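Local coordinates for protein ADP-dependent (S)-NAD(P)H-hydrate dehydratase (Streptococcus mutans, PDB 3BGK) that probably dehydrates the S-form of hydrated NADH and NADPH at the expense of ADP, thereby repairing damaged nicotinamide cofactors, at residues A[47-52]-A[56-61]; A[80-85]-A[103-108]; A[96-101]-A[108-113]; A[112-117]-A[138-143]; A[121-126]-A[154-159]. All blocks are in the same frame, centred on the assembly; numbering follows the deposited sequence.

The five contacts follow the chain through the first half of an alpha/beta three-layer sandwich. Contact 1 closes before contact 2 opens, and the two touch where R49 NH2 meets G85 O. Contacts 2 and 3 alternate along the chain, share A108 and helix 98-104, and have centres 12 Å apart. Contact 4 begins where contact 3 ends, sharing D112 and M113, and contact 5 returns to helix 116-125 from the far end. Contacts 1, 3 and 5 all reach the same mixed sheet, through strands 60-64, 109-112 and 157-161. Contacts 1 to 4 also touch the second subunit, whereas no other chain of the assembly reaches contact 5.

Contact 1 (A[47-52]-A[56-61]); sequences KPRPLN and GTFGRV
R49 leaves its loop in the direction of F58 and lays its whole length across the phenyl ring. Its CB is 4.1 Å from F58 CZ, at the rim. CG then comes within 3.7 Å of CE2 of F58, and CD is equally near CE2 and CZ of that ring, at 3.6 Å. The chain is extended through chi2 (-176°) and chi3, carrying the guanidinium on over the same face. NE of R49 makes the nearest approach, 3.3 Å from F58 CE2, while NH2 lies above CD2. The two flat groups are stacked with their planes 19° apart, and R49 CZ sits 3.8 Å from the ring centroid, displaced toward the rim. On the opposite face, T57 CB lies over the ring centre, so F58 is held between T57 and the arginine. Stacking leaves the guanidinium nitrogens able to bond at their edges: NH2 donates to G85 O and Q263 OE1, and NH1 to P242 O of the second subunit. The result is a buried cation-pi stack joining the loop after helix 39-45 to the type I turn G56-G59 that leads into strand 60-64, at a subunit interface.

Contact 2 (A[80-85]-A[103-108]); sequences ACVNSG and SHLPEA
L105 and V82 meet through their methyl groups where helix 98-104 gives way to a turn. L105 is the first residue beyond that helix to abandon helical backbone angles, and its side chain heads for helix 71-83. With CG anti to the backbone N (chi1 -162°), both of its methyls reach V82: CD2 lies 3.6 Å from V82 CG2, and CD1 is 3.8 Å from that same CG2. CD1 also approaches V82 CB, so the valine branch is met by the leucine fork, the two side chains lying alongside each other and pointing opposite ways. Residues L105 to A108 form a type I turn. Within it E107 offers its aliphatic base: its CB is 4.2 Å from V82 CG1. The glutamate chain bends at chi2 (89°), and its carboxylate turns to a different partner, with OE2 hydrogen-bonded to T296 OG1 of the second subunit. At A108 the turn closes through a weak backbone bond from A108 N to L105 O. On the other segment, helix 71-83 finishes in a Schellman motif at G85, and A80 O takes bonds from S84 N and S84 OG on opposite faces of its plane. V82 also packs on V89 of strand 88-93, while L105 touches A78 and L79 on helix 71-83. The contact therefore fits the turn between helix 98-104 and strand 109-112 against the last turns of helix 71-83, with L294 of the second subunit packing on V82.

Contact 3 (A[96-101]-A[108-113]); sequences DNITAL and AMAFDM
I98 turns both branches of its CB, and L101 one methyl, onto A110. In I98 a chi1 of -70° sets CG1 opposite the carbonyl carbon and CG2 opposite the backbone N, with both atoms beside the alanine methyl: A110 CB is 3.8 Å from I98 CG1 and 3.9 Å from I98 CG2. L101 swings CG away from its backbone N (chi1 175°), and chi2 near 90° then brings CD2 down on the same methyl, 3.4 Å from A110 CB. One small side chain thus receives two larger ones from successive turns of the helix, I98 and L101 being three residues apart. The remaining reach of I98 is spent on the strand backbone. Its CD1 lies 3.7 Å from F111 C and 3.8 Å from D112 N, over the peptide that joins these two residues. L101 CD2 also lies within 4.3 Å of A108 O, so the two side chains touch backbone atoms at A108, F111 and D112. No hydrogen bond crosses between the two segments, and the contact is made by apolar side chains on strand backbone and methyl. The CB of F111 points away from the helix, and its ring packs on L119 and Q122 of helix 116-125 on the other side of the sheet. Helix 98-104 is the crossover of the beta-alpha-beta unit formed by strands 88-93 and 109-112. Strand 109-112, outermost in the sheet of this chain, pairs with strand 88-93, whose V91 and T93 also touch L101 and I98, while helix 71-83 flanks L101 through A78.

Contact 4 (A[112-117]-A[138-143]); sequences DMVEKD and DDLAQT
Strikingly, a single leucine, L140 in the first turn of helix 139-151, makes every close approach from its side, and it is met by two consecutive residues of a turn. Both of its methyls close on one branch of V114: CD1 of L140 is 3.6 Å from V114 CG1, and CD2 of L140 is 3.8 Å from the same atom. The two side chains cross at about a right angle. Selenomethionine M113 adds a looser touch, its CG 4.3 Å from L140 CD2. Residues 112-115 form a type I turn between strand 109-112 and helix 116-125, and D112 stiffens it with an Asx turn, OD1 accepting from V114 N at 3.2 Å along a nearly straight bond (168°) that arrives from above the carboxylate plane. Facing it, D138 is the N-cap of helix 139-151. Its OD2 accepts from A141 N on the anti side, though well out of the carboxylate plane (33°), so the turn of helix bearing L140 is capped by a side chain. Around the contact, M113 and A141 pack on L135, and E115 OE1 pairs with R118 NH1 in a salt bridge and with Y68 OH of the second subunit.

Contact 5 (A[121-126]-A[154-159]); sequences EQITAA and PKQTLI
Polar interactions dominate where Q156 reaches the end of helix 116-125. Its side-chain amide nitrogen donates to two backbone carbonyls there. The bond from Q156 NE2 to A126 O is 2.8 Å long with an angle of 160° at the hydrogen. A126 O lies close to the plane of the glutamine amide, although the nitrogen arrives above the plane of the carbonyl. The second bond, from Q156 NE2 to I123 O, is weak, bent to 129°. Extension of the glutamine chain beyond CG (chi2 -177°) lets the amide span the gap from the start of strand 157-161. The amide oxygen is held as well: Q156 OE1 accepts from the backbone N of E153, and the amide is thereby fixed in rotation.

Van der Waals contact is slight by comparison. I123 CG2 stands 4.1 Å from Q156 OE1, and Q156 CG passes 3.7 Å from A126 O. I123 also packs on V148 and A151 of helix 139-151 and on L62 of strand 60-64.

Within the helix segment, E121 O accepts from both A125 N and T124 OG1, the hydroxyl bond being 2.8 Å between T124 OG1 and E121 O. I123 O likewise receives A126 N in addition to the glutamine.

Q156 NE2 therefore gives one good bond to A126 O, just past the helix, and a weak second one to I123 O, whose main-chain bond is already made. Q156 thus ties the end of helix 116-125 to the loop leading into strand 157-161 by hydrogen bonding more than by apolar packing.

Contact 1 (A[47-52]-A[56-61])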
# COMPACT_ATOMS: atom_id res chain seq x y z
N LYS A 47 -2.26 -26.52 17.27
CA LYS A 47 -1.50 -26.81 18.48
C LYS A 47 -0.50 -25.70 18.79
O LYS A 47 0.03 -25.09 17.88
CB LYS A 47 -0.78 -28.16 18.35
CG LYS A 47 -1.72 -29.37 18.35
CD LYS A 47 -1.08 -30.59 19.00
CE LYS A 47 -0.21 -31.37 18.03
NZ LYS A 47 0.65 -32.36 18.74
N PRO A 48 -0.23 -25.45 20.09
CA PRO A 48 0.79 -24.46 20.41
C PRO A 48 2.12 -24.87 19.79
O PRO A 48 2.43 -26.06 19.74
CB PRO A 48 0.89 -24.53 21.94
CG PRO A 48 -0.41 -25.12 22.38
CD PRO A 48 -0.79 -26.07 21.30
N ARG A 49 2.87 -23.90 19.30
CA ARG A 49 4.11 -24.19 18.59
C ARG A 49 5.20 -24.70 19.52
O ARG A 49 5.40 -24.13 20.60
CB ARG A 49 4.58 -22.97 17.79
CG ARG A 49 3.74 -22.67 16.56
CD ARG A 49 4.30 -21.51 15.74
NE ARG A 49 3.75 -21.53 14.39
CZ ARG A 49 4.17 -20.78 13.38
NH1 ARG A 49 5.16 -19.92 13.53
NH2 ARG A 49 3.58 -20.90 12.20
N PRO A 50 5.88 -25.79 19.13
CA PRO A 50 7.06 -26.28 19.84
C PRO A 50 8.13 -25.21 19.93
O PRO A 50 8.44 -24.54 18.94
CB PRO A 50 7.55 -27.44 18.96
CG PRO A 50 6.33 -27.90 18.22
CD PRO A 50 5.53 -26.64 17.98
N LEU A 51 8.69 -25.05 21.13
CA LEU A 51 9.64 -23.98 21.45
C LEU A 51 10.95 -24.10 20.69
O LEU A 51 11.50 -23.10 20.22
CB LEU A 51 9.92 -23.95 22.96
CG LEU A 51 8.73 -23.72 23.90
CD1 LEU A 51 9.22 -23.54 25.32
CD2 LEU A 51 7.87 -22.53 23.46
N ASN A 52 11.45 -25.33 20.59
CA ASN A 52 12.72 -25.60 19.96
C ASN A 52 12.63 -25.46 18.45
O ASN A 52 13.16 -24.50 17.88
N GLY A 56 11.30 -24.79 8.91
CA GLY A 56 11.22 -26.14 8.34
C GLY A 56 9.97 -26.87 8.78
O GLY A 56 9.19 -27.34 7.95
N THR A 57 9.80 -26.96 10.10
CA THR A 57 8.62 -27.54 10.74
C THR A 57 7.34 -26.89 10.21
O THR A 57 6.31 -27.57 10.07
CB THR A 57 8.68 -27.34 12.28
OG1 THR A 57 7.65 -28.11 12.91
N PHE A 58 7.42 -25.60 9.92
CA PHE A 58 6.25 -24.82 9.52
C PHE A 58 6.05 -24.75 8.01
O PHE A 58 5.08 -24.15 7.53
CB PHE A 58 6.30 -23.45 10.18
CG PHE A 58 6.49 -23.52 11.66
CD1 PHE A 58 7.66 -23.07 12.25
CD2 PHE A 58 5.51 -24.09 12.47
CE1 PHE A 58 7.84 -23.16 13.62
CE2 PHE A 58 5.69 -24.19 13.84
CZ PHE A 58 6.85 -23.72 14.42
N GLY A 59 6.96 -25.39 7.28
CA GLY A 59 6.76 -25.71 5.87
C GLY A 59 6.99 -24.59 4.89
O GLY A 59 6.91 -23.41 5.25
N ARG A 60 7.29 -24.97 3.65
CA ARG A 60 7.51 -24.02 2.56
C ARG A 60 6.46 -24.26 1.48
O ARG A 60 6.32 -25.38 0.97
CB ARG A 60 8.91 -24.20 1.96
CG ARG A 60 10.04 -24.25 2.98
CD ARG A 60 11.39 -24.48 2.31
N VAL A 61 5.73 -23.20 1.15
CA VAL A 61 4.70 -23.26 0.13
C VAL A 61 5.13 -22.47 -1.09
O VAL A 61 5.67 -21.37 -0.96
CB VAL A 61 3.35 -22.69 0.62
CG1 VAL A 61 2.25 -22.92 -0.41
CG2 VAL A 61 2.96 -23.30 1.96

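Contact 2 (A[80-85]-A[103-108])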
# COMPACT_ATOMS: atom_id res chain seq x y z
N ALA A 80 -3.29 -14.86 2.67
CA ALA A 80 -3.87 -15.86 3.57
C ALA A 80 -2.83 -16.88 4.03
O ALA A 80 -2.80 -17.25 5.20
CB ALA A 80 -5.04 -16.55 2.91
N CYS A 81 -1.98 -17.30 3.10
CA CYS A 81 -1.00 -18.34 3.38
C CYS A 81 0.04 -17.90 4.40
O CYS A 81 0.39 -18.67 5.30
CB CYS A 81 -0.31 -18.80 2.09
SG CYS A 81 0.70 -20.28 2.32
N VAL A 82 0.53 -16.67 4.25
CA VAL A 82 1.53 -16.11 5.17
C VAL A 82 0.90 -15.91 6.54
O VAL A 82 1.47 -16.29 7.57
CB VAL A 82 2.15 -14.79 4.65
CG1 VAL A 82 3.14 -14.22 5.65
CG2 VAL A 82 2.84 -15.01 3.33
N ASN A 83 -0.29 -15.33 6.54
CA ASN A 83 -0.97 -15.01 7.79
C ASN A 83 -1.38 -16.25 8.57
O ASN A 83 -1.49 -16.20 9.79
CB ASN A 83 -2.13 -14.05 7.54
CG ASN A 83 -1.66 -12.64 7.22
OD1 ASN A 83 -0.91 -12.04 7.99
ND2 ASN A 83 -2.10 -12.11 6.09
N SER A 84 -1.58 -17.37 7.86
CA SER A 84 -1.84 -18.67 8.50
C SER A 84 -0.60 -19.29 9.17
O SER A 84 -0.72 -20.24 9.95
CB SER A 84 -2.46 -19.64 7.51
OG SER A 84 -3.66 -19.10 6.99
N GLY A 85 0.58 -18.76 8.85
CA GLY A 85 1.79 -19.17 9.54
C GLY A 85 2.74 -20.06 8.77
O GLY A 85 3.66 -20.63 9.36
N SER A 103 3.63 -4.90 -2.50
CA SER A 103 2.98 -3.79 -1.81
C SER A 103 2.23 -4.32 -0.60
O SER A 103 2.23 -3.69 0.45
CB SER A 103 2.04 -3.01 -2.75
OG SER A 103 0.87 -3.76 -3.06
N HIS A 104 1.62 -5.50 -0.75
CA HIS A 104 0.83 -6.12 0.32
C HIS A 104 1.69 -6.97 1.25
O HIS A 104 1.41 -7.06 2.45
CB HIS A 104 -0.25 -7.03 -0.27
CG HIS A 104 -1.38 -6.29 -0.90
ND1 HIS A 104 -2.46 -5.84 -0.18
CD2 HIS A 104 -1.60 -5.93 -2.19
CE1 HIS A 104 -3.30 -5.22 -0.99
NE2 HIS A 104 -2.80 -5.26 -2.22
N LEU A 105 2.71 -7.60 0.67
CA LEU A 105 3.38 -8.75 1.27
C LEU A 105 4.86 -8.90 0.86
O LEU A 105 5.19 -9.75 0.03
CB LEU A 105 2.60 -10.03 0.92
CG LEU A 105 2.77 -11.33 1.70
CD1 LEU A 105 2.13 -11.25 3.09
CD2 LEU A 105 2.16 -12.45 0.89
N PRO A 106 5.75 -8.07 1.45
CA PRO A 106 7.18 -8.22 1.20
C PRO A 106 7.74 -9.52 1.79
O PRO A 106 8.84 -9.95 1.40
CB PRO A 106 7.80 -7.00 1.90
CG PRO A 106 6.79 -6.56 2.88
CD PRO A 106 5.45 -6.94 2.35
N GLU A 107 6.99 -10.14 2.69
CA GLU A 107 7.33 -11.43 3.30
C GLU A 107 7.44 -12.59 2.30
O GLU A 107 8.01 -13.63 2.63
CB GLU A 107 6.32 -11.80 4.38
CG GLU A 107 6.44 -11.01 5.67
CD GLU A 107 5.63 -9.72 5.68
OE1 GLU A 107 5.11 -9.31 4.62
OE2 GLU A 107 5.51 -9.11 6.76
N ALA A 108 6.87 -12.43 1.11
CA ALA A 108 6.83 -13.50 0.12
C ALA A 108 7.70 -13.20 -1.09
O ALA A 108 7.56 -12.16 -1.72
CB ALA A 108 5.41 -13.77 -0.32

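Contact 3 (A[96-101]-A[108-113])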
# COMPACT_ATOMS: atom_id res chain seq x y z
N ASP A 96 4.38 -8.57 -14.23
CA ASP A 96 3.76 -7.26 -13.94
C ASP A 96 2.86 -7.24 -12.69
O ASP A 96 2.19 -6.24 -12.42
CB ASP A 96 2.94 -6.77 -15.16
CG ASP A 96 3.76 -6.74 -16.45
OD1 ASP A 96 3.14 -6.64 -17.54
OD2 ASP A 96 5.01 -6.81 -16.40
N ASN A 97 2.86 -8.33 -11.93
CA ASN A 97 2.01 -8.47 -10.75
C ASN A 97 2.82 -8.59 -9.46
O ASN A 97 2.26 -8.59 -8.35
CB ASN A 97 1.10 -9.69 -10.94
CG ASN A 97 0.15 -9.91 -9.78
OD1 ASN A 97 -0.58 -9.00 -9.37
ND2 ASN A 97 0.16 -11.12 -9.24
N ILE A 98 4.14 -8.69 -9.61
CA ILE A 98 5.06 -8.84 -8.47
C ILE A 98 5.09 -7.59 -7.58
O ILE A 98 5.13 -7.71 -6.35
CB ILE A 98 6.48 -9.23 -8.94
CG1 ILE A 98 6.48 -10.67 -9.46
CG2 ILE A 98 7.51 -9.08 -7.81
CD1 ILE A 98 7.54 -10.96 -10.51
N THR A 99 5.05 -6.40 -8.20
CA THR A 99 5.07 -5.14 -7.46
C THR A 99 3.86 -5.01 -6.53
O THR A 99 4.00 -4.63 -5.35
CB THR A 99 5.14 -3.91 -8.40
OG1 THR A 99 6.31 -3.99 -9.21
CG2 THR A 99 5.19 -2.61 -7.61
N ALA A 100 2.68 -5.31 -7.07
CA ALA A 100 1.44 -5.25 -6.32
C ALA A 100 1.43 -6.27 -5.18
O ALA A 100 0.98 -5.96 -4.08
CB ALA A 100 0.24 -5.46 -7.25
N LEU A 101 1.95 -7.46 -5.44
CA LEU A 101 2.08 -8.49 -4.41
C LEU A 101 2.95 -7.97 -3.27
O LEU A 101 2.59 -8.11 -2.09
CB LEU A 101 2.67 -9.79 -4.95
CG LEU A 101 2.94 -10.86 -3.88
CD1 LEU A 101 1.74 -11.77 -3.67
CD2 LEU A 101 4.15 -11.67 -4.21
N ALA A 108 6.87 -12.43 1.11
CA ALA A 108 6.83 -13.50 0.12
C ALA A 108 7.70 -13.20 -1.09
O ALA A 108 7.56 -12.16 -1.72
CB ALA A 108 5.41 -13.77 -0.32
N MSE A 109 8.61 -14.12 -1.40
CA MSE A 109 9.40 -13.98 -2.62
C MSE A 109 8.48 -14.21 -3.81
O MSE A 109 7.56 -15.02 -3.75
CB MSE A 109 10.59 -14.94 -2.63
CG MSE A 109 11.57 -14.71 -3.77
SE MSE A 109 11.16 -15.80 -5.34
CE MSE A 109 12.39 -17.27 -4.97
N ALA A 110 8.72 -13.46 -4.89
CA ALA A 110 7.91 -13.58 -6.09
C ALA A 110 8.79 -13.51 -7.32
O ALA A 110 9.74 -12.72 -7.37
CB ALA A 110 6.86 -12.49 -6.14
N PHE A 111 8.48 -14.33 -8.32
CA PHE A 111 9.21 -14.31 -9.58
C PHE A 111 8.27 -14.53 -10.76
O PHE A 111 7.11 -14.90 -10.59
CB PHE A 111 10.36 -15.34 -9.58
CG PHE A 111 9.91 -16.78 -9.50
CD1 PHE A 111 9.88 -17.57 -10.63
CD2 PHE A 111 9.50 -17.33 -8.29
CE1 PHE A 111 9.46 -18.90 -10.56
CE2 PHE A 111 9.07 -18.65 -8.21
CZ PHE A 111 9.05 -19.43 -9.35
N ASP A 112 8.80 -14.28 -11.95
CA ASP A 112 8.08 -14.47 -13.20
C ASP A 112 7.91 -15.96 -13.45
O ASP A 112 8.89 -16.71 -13.55
CB ASP A 112 8.89 -13.83 -14.34
CG ASP A 112 8.08 -13.62 -15.60
OD1 ASP A 112 7.04 -14.30 -15.81
OD2 ASP A 112 8.50 -12.78 -16.42
N MSE A 113 6.66 -16.40 -13.56
CA MSE A 113 6.38 -17.81 -13.78
C MSE A 113 6.88 -18.35 -15.13
O MSE A 113 6.98 -19.56 -15.30
CB MSE A 113 4.89 -18.13 -13.57
CG MSE A 113 3.93 -17.33 -14.44
SE MSE A 113 2.05 -17.80 -14.13
CE MSE A 113 2.16 -19.70 -14.31

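Contact 4 (A[112-117]-A[138-143])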
# COMPACT_ATOMS: atom_id res chain seq x y z
N ASP A 112 8.80 -14.28 -11.95
CA ASP A 112 8.08 -14.47 -13.20
C ASP A 112 7.91 -15.96 -13.45
O ASP A 112 8.89 -16.71 -13.55
CB ASP A 112 8.89 -13.83 -14.34
CG ASP A 112 8.08 -13.62 -15.60
OD1 ASP A 112 7.04 -14.30 -15.81
OD2 ASP A 112 8.50 -12.78 -16.42
N MSE A 113 6.66 -16.40 -13.56
CA MSE A 113 6.38 -17.81 -13.78
C MSE A 113 6.88 -18.35 -15.13
O MSE A 113 6.98 -19.56 -15.30
CB MSE A 113 4.89 -18.13 -13.57
CG MSE A 113 3.93 -17.33 -14.44
SE MSE A 113 2.05 -17.80 -14.13
CE MSE A 113 2.16 -19.70 -14.31
N VAL A 114 7.20 -17.45 -16.08
CA VAL A 114 7.76 -17.86 -17.38
C VAL A 114 9.20 -18.35 -17.26
O VAL A 114 9.72 -19.00 -18.17
CB VAL A 114 7.70 -16.74 -18.49
CG1 VAL A 114 6.32 -16.09 -18.55
CG2 VAL A 114 8.79 -15.70 -18.29
N GLU A 115 9.84 -18.01 -16.14
CA GLU A 115 11.22 -18.41 -15.90
C GLU A 115 11.26 -19.89 -15.50
O GLU A 115 11.16 -20.25 -14.33
CB GLU A 115 11.88 -17.49 -14.86
CG GLU A 115 12.13 -16.07 -15.40
CD GLU A 115 12.37 -15.01 -14.33
OE1 GLU A 115 11.96 -15.21 -13.16
OE2 GLU A 115 12.98 -13.96 -14.65
N LYS A 116 11.40 -20.73 -16.53
CA LYS A 116 11.21 -22.18 -16.42
C LYS A 116 12.16 -22.86 -15.44
O LYS A 116 11.74 -23.73 -14.67
CB LYS A 116 11.33 -22.84 -17.80
N ASP A 117 13.43 -22.47 -15.46
CA ASP A 117 14.45 -23.10 -14.62
C ASP A 117 14.32 -22.71 -13.15
O ASP A 117 14.57 -23.53 -12.27
CB ASP A 117 15.87 -22.82 -15.15
CG ASP A 117 16.24 -23.70 -16.35
OD1 ASP A 117 15.46 -24.62 -16.71
OD2 ASP A 117 17.32 -23.48 -16.94
N ASP A 138 -4.79 -19.81 -20.68
CA ASP A 138 -4.02 -19.54 -21.90
C ASP A 138 -2.80 -20.47 -22.07
O ASP A 138 -2.63 -21.42 -21.30
CB ASP A 138 -3.60 -18.06 -21.98
CG ASP A 138 -2.74 -17.62 -20.80
OD1 ASP A 138 -2.38 -16.42 -20.75
OD2 ASP A 138 -2.42 -18.45 -19.92
N ASP A 139 -1.97 -20.19 -23.06
CA ASP A 139 -0.81 -21.04 -23.34
C ASP A 139 0.22 -21.08 -22.21
O ASP A 139 0.75 -22.14 -21.88
CB ASP A 139 -0.16 -20.66 -24.68
CG ASP A 139 -0.88 -21.27 -25.88
OD1 ASP A 139 -1.46 -22.38 -25.73
OD2 ASP A 139 -0.86 -20.65 -26.97
N LEU A 140 0.47 -19.92 -21.59
CA LEU A 140 1.39 -19.84 -20.45
C LEU A 140 0.94 -20.69 -19.26
O LEU A 140 1.76 -21.30 -18.58
CB LEU A 140 1.62 -18.38 -20.03
CG LEU A 140 2.50 -18.11 -18.80
CD1 LEU A 140 3.91 -18.69 -18.96
CD2 LEU A 140 2.55 -16.62 -18.47
N ALA A 141 -0.38 -20.74 -19.03
CA ALA A 141 -0.96 -21.54 -17.96
C ALA A 141 -0.77 -23.05 -18.18
O ALA A 141 -0.41 -23.78 -17.25
CB ALA A 141 -2.43 -21.20 -17.79
N GLN A 142 -1.01 -23.51 -19.41
CA GLN A 142 -0.83 -24.92 -19.77
C GLN A 142 0.63 -25.38 -19.77
O GLN A 142 0.92 -26.51 -19.37
CB GLN A 142 -1.47 -25.23 -21.13
CG GLN A 142 -2.67 -26.19 -21.04
CD GLN A 142 -2.28 -27.59 -20.57
OE1 GLN A 142 -2.89 -28.14 -19.65
NE2 GLN A 142 -1.27 -28.18 -21.21
N THR A 143 1.53 -24.51 -20.23
CA THR A 143 2.97 -24.77 -20.19
C THR A 143 3.40 -24.95 -18.73
O THR A 143 4.08 -25.93 -18.39
CB THR A 143 3.78 -23.63 -20.88
OG1 THR A 143 3.50 -23.63 -22.28
CG2 THR A 143 5.28 -23.81 -20.68

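Contact 5 (A[121-126]-A[154-159])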
# COMPACT_ATOMS: atom_id res chain seq x y z
N GLU A 121 13.37 -25.18 -9.94
CA GLU A 121 14.13 -25.13 -8.70
C GLU A 121 13.21 -24.90 -7.50
O GLU A 121 13.35 -25.56 -6.48
CB GLU A 121 15.19 -24.02 -8.75
CG GLU A 121 16.39 -24.32 -9.65
N GLN A 122 12.27 -23.98 -7.65
CA GLN A 122 11.35 -23.62 -6.57
C GLN A 122 10.36 -24.73 -6.22
O GLN A 122 9.95 -24.84 -5.06
CB GLN A 122 10.63 -22.30 -6.86
CG GLN A 122 11.52 -21.06 -6.77
CD GLN A 122 12.13 -20.84 -5.38
OE1 GLN A 122 11.46 -21.04 -4.36
NE2 GLN A 122 13.39 -20.42 -5.34
N ILE A 123 9.97 -25.53 -7.20
CA ILE A 123 9.10 -26.68 -6.95
C ILE A 123 9.80 -27.69 -6.02
O ILE A 123 9.20 -28.14 -5.03
CB ILE A 123 8.61 -27.36 -8.25
CG1 ILE A 123 7.57 -26.47 -8.95
CG2 ILE A 123 7.98 -28.72 -7.97
CD1 ILE A 123 7.50 -26.67 -10.46
N THR A 124 11.07 -28.00 -6.31
CA THR A 124 11.87 -28.92 -5.48
C THR A 124 12.16 -28.41 -4.07
O THR A 124 12.40 -29.20 -3.16
CB THR A 124 13.25 -29.28 -6.13
OG1 THR A 124 14.17 -28.20 -5.93
CG2 THR A 124 13.12 -29.58 -7.62
N ALA A 125 12.16 -27.09 -3.89
CA ALA A 125 12.37 -26.47 -2.57
C ALA A 125 11.08 -26.41 -1.73
O ALA A 125 11.13 -26.23 -0.51
CB ALA A 125 12.98 -25.09 -2.73
N ALA A 126 9.92 -26.56 -2.39
CA ALA A 126 8.62 -26.46 -1.72
C ALA A 126 8.16 -27.77 -1.10
O ALA A 126 8.44 -28.85 -1.63
CB ALA A 126 7.58 -25.94 -2.71
N PRO A 154 6.66 -37.21 -4.72
CA PRO A 154 5.70 -37.96 -3.88
C PRO A 154 5.49 -37.45 -2.44
O PRO A 154 4.40 -37.62 -1.88
CB PRO A 154 6.29 -39.38 -3.85
CG PRO A 154 7.20 -39.44 -5.04
CD PRO A 154 7.78 -38.07 -5.16
N LYS A 155 6.51 -36.84 -1.84
CA LYS A 155 6.40 -36.30 -0.48
C LYS A 155 5.69 -34.93 -0.41
O LYS A 155 5.42 -34.42 0.68
CB LYS A 155 7.78 -36.21 0.18
N GLN A 156 5.40 -34.34 -1.57
CA GLN A 156 4.80 -33.02 -1.65
C GLN A 156 3.28 -33.05 -1.64
O GLN A 156 2.67 -33.98 -2.18
CB GLN A 156 5.26 -32.32 -2.93
CG GLN A 156 6.71 -31.89 -2.96
CD GLN A 156 7.04 -31.14 -4.22
OE1 GLN A 156 6.58 -31.50 -5.31
NE2 GLN A 156 7.82 -30.08 -4.10
N THR A 157 2.67 -32.04 -1.04
CA THR A 157 1.22 -31.84 -1.10
C THR A 157 0.88 -30.89 -2.25
O THR A 157 1.47 -29.81 -2.39
CB THR A 157 0.67 -31.29 0.23
OG1 THR A 157 1.13 -32.12 1.31
CG2 THR A 157 -0.86 -31.28 0.23
N LEU A 158 -0.07 -31.30 -3.08
CA LEU A 158 -0.45 -30.52 -4.25
C LEU A 158 -1.90 -30.09 -4.15
O LEU A 158 -2.81 -30.93 -4.06
CB LEU A 158 -0.20 -31.31 -5.54
CG LEU A 158 -0.62 -30.67 -6.88
CD1 LEU A 158 0.25 -29.45 -7.22
CD2 LEU A 158 -0.57 -31.70 -8.00
N ILE A 159 -2.11 -28.78 -4.15
CA ILE A 159 -3.45 -28.20 -4.14
C ILE A 159 -3.74 -27.63 -5.53
O ILE A 159 -2.99 -26.80 -6.05
CB ILE A 159 -3.63 -27.11 -3.06
CG1 ILE A 159 -3.07 -27.60 -1.71
CG2 ILE A 159 -5.10 -26.73 -2.92
CD1 ILE A 159 -2.74 -26.48 -0.75